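Local atomic coordinates of L-ribulose 3-epimerase (Mesorhizobium loti, PDB entry 3VYL), a protein that epimerises ketoses at the C3 position, acting efficiently on L-ribulose, which it probably interconverts with L-xylulose, with a manganese ion bound in a TIM-barrel active site. Residues F240-S245 with M267-H272. Residues are numbered along the deposited sequence; the frame is centred on the assembly and turned at random.
With MN (manganese (II) ion), chain I.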
ATOM      1  N   PHE A 240     -13.545  18.202   1.316  1.00 27.94           N
ATOM      2  CA  PHE A 240     -12.807  17.798   2.495  1.00 27.20           C
ATOM      3  C   PHE A 240     -13.701  17.846   3.727  1.00 27.71           C
ATOM      4  O   PHE A 240     -14.490  18.771   3.885  1.00 28.33           O
ATOM      5  CB  PHE A 240     -11.606  18.722   2.668  1.00 25.56           C
ATOM      6  CG  PHE A 240     -10.855  18.516   3.949  1.00 25.50           C
ATOM      7  CD1 PHE A 240     -10.389  17.245   4.314  1.00 24.87           C
ATOM      8  CD2 PHE A 240     -10.585  19.593   4.781  1.00 24.28           C
ATOM      9  CE1 PHE A 240      -9.675  17.061   5.482  1.00 23.46           C
ATOM     10  CE2 PHE A 240      -9.879  19.408   5.954  1.00 24.50           C
ATOM     11  CZ  PHE A 240      -9.419  18.142   6.302  1.00 23.83           C
ATOM     12  N   GLU A 241     -13.556  16.854   4.602  1.00 28.42           N
ATOM     13  CA  GLU A 241     -14.418  16.689   5.781  1.00 28.93           C
ATOM     14  C   GLU A 241     -13.548  16.275   6.986  1.00 28.48           C
ATOM     15  O   GLU A 241     -12.773  15.323   6.912  1.00 26.48           O
ATOM     16  CB  GLU A 241     -15.490  15.626   5.485  1.00 28.76           C
ATOM     17  CG  GLU A 241     -16.745  15.661   6.347  1.00 29.37           C
ATOM     18  CD  GLU A 241     -17.710  14.501   6.074  1.00 30.55           C
ATOM     19  OE1 GLU A 241     -18.803  14.480   6.672  1.00 34.57           O
ATOM     20  OE2 GLU A 241     -17.412  13.595   5.277  1.00 29.19           O
ATOM     21  N   SER A 242     -13.538  17.086   8.028  1.00 29.63           N
ATOM     22  CA  SER A 242     -12.857  16.787   9.276  1.00 31.33           C
ATOM     23  C   SER A 242     -13.515  17.572  10.387  1.00 34.19           C
ATOM     24  O   SER A 242     -13.783  18.719  10.224  1.00 34.69           O
ATOM     25  CB  SER A 242     -11.404  17.175   9.148  1.00 30.28           C
ATOM     26  OG  SER A 242     -10.647  16.787  10.238  1.00 30.98           O
ATOM     27  N   PHE A 243     -13.759  16.985  11.540  1.00 37.77           N
ATOM     28  CA  PHE A 243     -14.468  17.718  12.581  1.00 40.44           C
ATOM     29  C   PHE A 243     -13.718  17.771  13.913  1.00 43.31           C
ATOM     30  O   PHE A 243     -12.830  16.934  14.182  1.00 44.33           O
ATOM     31  CB  PHE A 243     -15.896  17.177  12.748  1.00 41.19           C
ATOM     32  CG  PHE A 243     -16.723  17.203  11.475  1.00 41.76           C
ATOM     33  CD1 PHE A 243     -16.887  18.389  10.742  1.00 41.76           C
ATOM     34  CD2 PHE A 243     -17.354  16.047  11.016  1.00 40.32           C
ATOM     35  CE1 PHE A 243     -17.651  18.409   9.577  1.00 40.08           C
ATOM     36  CE2 PHE A 243     -18.122  16.067   9.857  1.00 39.30           C
ATOM     37  CZ  PHE A 243     -18.275  17.246   9.141  1.00 39.74           C
ATOM     38  N   SER A 244     -14.069  18.780  14.717  1.00 42.32           N
ATOM     39  CA  SER A 244     -13.509  19.000  16.055  1.00 41.66           C
ATOM     40  C   SER A 244     -14.611  19.202  17.079  1.00 43.25           C
ATOM     41  O   SER A 244     -15.525  20.022  16.876  1.00 42.19           O
ATOM     42  CB  SER A 244     -12.592  20.230  16.070  1.00 42.23           C
ATOM     43  OG  SER A 244     -12.472  20.791  17.374  1.00 40.25           O
ATOM     44  N   SER A 245     -14.501  18.456  18.179  1.00 44.99           N
ATOM     45  CA  SER A 245     -15.373  18.570  19.360  1.00 47.34           C
ATOM     46  C   SER A 245     -15.566  20.033  19.764  1.00 48.26           C
ATOM     47  O   SER A 245     -16.669  20.450  20.121  1.00 45.57           O
ATOM     48  CB  SER A 245     -14.750  17.797  20.530  1.00 47.01           C
ATOM     49  OG  SER A 245     -15.710  17.408  21.487  1.00 48.68           O
ATOM     50  N   MET A 267      -6.929  26.376   9.894  1.00 31.55           N
ATOM     51  CA  MET A 267      -6.427  26.968   8.665  1.00 31.10           C
ATOM     52  C   MET A 267      -5.329  26.070   8.113  1.00 30.50           C
ATOM     53  O   MET A 267      -5.321  25.771   6.920  1.00 30.52           O
ATOM     54  CB  MET A 267      -5.909  28.396   8.861  1.00 31.71           C
ATOM     55  CG  MET A 267      -5.430  29.059   7.571  1.00 31.32           C
ATOM     56  SD  MET A 267      -6.643  29.026   6.226  1.00 34.56           S
ATOM     57  CE  MET A 267      -7.791  30.310   6.710  1.00 31.91           C
ATOM     58  N   ALA A 268      -4.416  25.639   8.984  1.00 28.74           N
ATOM     59  CA  ALA A 268      -3.346  24.733   8.587  1.00 29.05           C
ATOM     60  C   ALA A 268      -3.955  23.459   8.001  1.00 29.81           C
ATOM     61  O   ALA A 268      -3.606  23.036   6.903  1.00 29.05           O
ATOM     62  CB  ALA A 268      -2.445  24.410   9.767  1.00 28.38           C
ATOM     63  N   LEU A 269      -4.900  22.887   8.740  1.00 30.46           N
ATOM     64  CA  LEU A 269      -5.637  21.722   8.315  1.00 29.96           C
ATOM     65  C   LEU A 269      -6.243  21.910   6.925  1.00 32.24           C
ATOM     66  O   LEU A 269      -6.095  21.040   6.068  1.00 35.53           O
ATOM     67  CB  LEU A 269      -6.718  21.372   9.347  1.00 28.31           C
ATOM     68  CG  LEU A 269      -7.634  20.206   8.971  1.00 27.51           C
ATOM     69  CD1 LEU A 269      -7.004  18.879   9.374  1.00 26.79           C
ATOM     70  CD2 LEU A 269      -9.012  20.379   9.581  1.00 26.04           C
ATOM     71  N   ALA A 270      -6.912  23.037   6.690  1.00 32.83           N
ATOM     72  CA  ALA A 270      -7.577  23.253   5.397  1.00 32.48           C
ATOM     73  C   ALA A 270      -6.591  23.449   4.231  1.00 32.66           C
ATOM     74  O   ALA A 270      -6.695  22.764   3.208  1.00 31.90           O
ATOM     75  CB  ALA A 270      -8.563  24.402   5.482  1.00 31.52           C
ATOM     76  N   LYS A 271      -5.641  24.369   4.396  1.00 31.93           N
ATOM     77  CA  LYS A 271      -4.591  24.585   3.401  1.00 32.08           C
ATOM     78  C   LYS A 271      -3.910  23.266   3.035  1.00 32.02           C
ATOM     79  O   LYS A 271      -3.664  22.992   1.852  1.00 33.02           O
ATOM     80  CB  LYS A 271      -3.533  25.572   3.905  1.00 33.42           C
ATOM     81  CG  LYS A 271      -3.934  27.042   3.903  1.00 34.57           C
ATOM     82  CD  LYS A 271      -2.717  27.923   4.172  1.00 35.72           C
ATOM     83  CE  LYS A 271      -3.095  29.373   4.454  1.00 38.07           C
ATOM     84  NZ  LYS A 271      -3.727  30.072   3.301  1.00 38.20           N
ATOM     85  N   HIS A 272      -3.610  22.455   4.050  1.00 29.82           N
ATOM     86  CA  HIS A 272      -2.989  21.140   3.843  1.00 27.93           C
ATOM     87  C   HIS A 272      -3.885  20.220   3.054  1.00 27.67           C
ATOM     88  O   HIS A 272      -3.441  19.543   2.124  1.00 27.80           O
ATOM     89  CB  HIS A 272      -2.640  20.500   5.173  1.00 25.89           C
ATOM     90  CG  HIS A 272      -2.092  19.103   5.052  1.00 26.15           C
ATOM     91  ND1 HIS A 272      -2.889  18.015   4.960  1.00 25.86           N
ATOM     92  CD2 HIS A 272      -0.784  18.635   5.021  1.00 24.24           C
ATOM     93  CE1 HIS A 272      -2.123  16.916   4.882  1.00 24.28           C
ATOM     94  NE2 HIS A 272      -0.839  17.298   4.921  1.00 23.60           N
TER
HETATM   95 MN    MN I1001     -19.490  12.544   4.777  1.00 21.12          MN
HETATM   96  O   HOH W   1     -20.560  12.491   6.891  1.00 31.83           O
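A single leucine, L269, carries most of the helix side of this contact, its branched end set against the rim of the F240 ring and beside the hydroxymethyl group of S242, while E241 between those two residues turns to the manganese ion. The leucine CG lies at the ring edge, near the ring plane, 3.8 Å from F240 CZ, and its methyl CD2 is 3.9 Å from F240 CE2. With CG anti to the backbone N (chi1 173°), the phenylalanine reaches out from barrel strand 238-240 to the final helix, 266-292. The leucine's fork lets CG and both methyls sit along the ring's edge, and the broad ring also reaches A273 and I277. S242 CB sits 4.0 Å from L269 CD2; a small side chain fits here, and its hydroxyl is satisfied by R212 O and W263 NE1. E241 faces the barrel centre on an extended side chain, with OE2 2.4 Å from the manganese ion and OE1 accepting a hydrogen bond from a water that also binds the metal. E147, D180 and H206 complete the protein ligands. Alternating side chains thus divide the backbone here between two chemistries: F240 and the carbon of S242 meet the leucine, which probably helps hold the backbone that carries E241 between them, and the carboxylate binds the metal toward the active site.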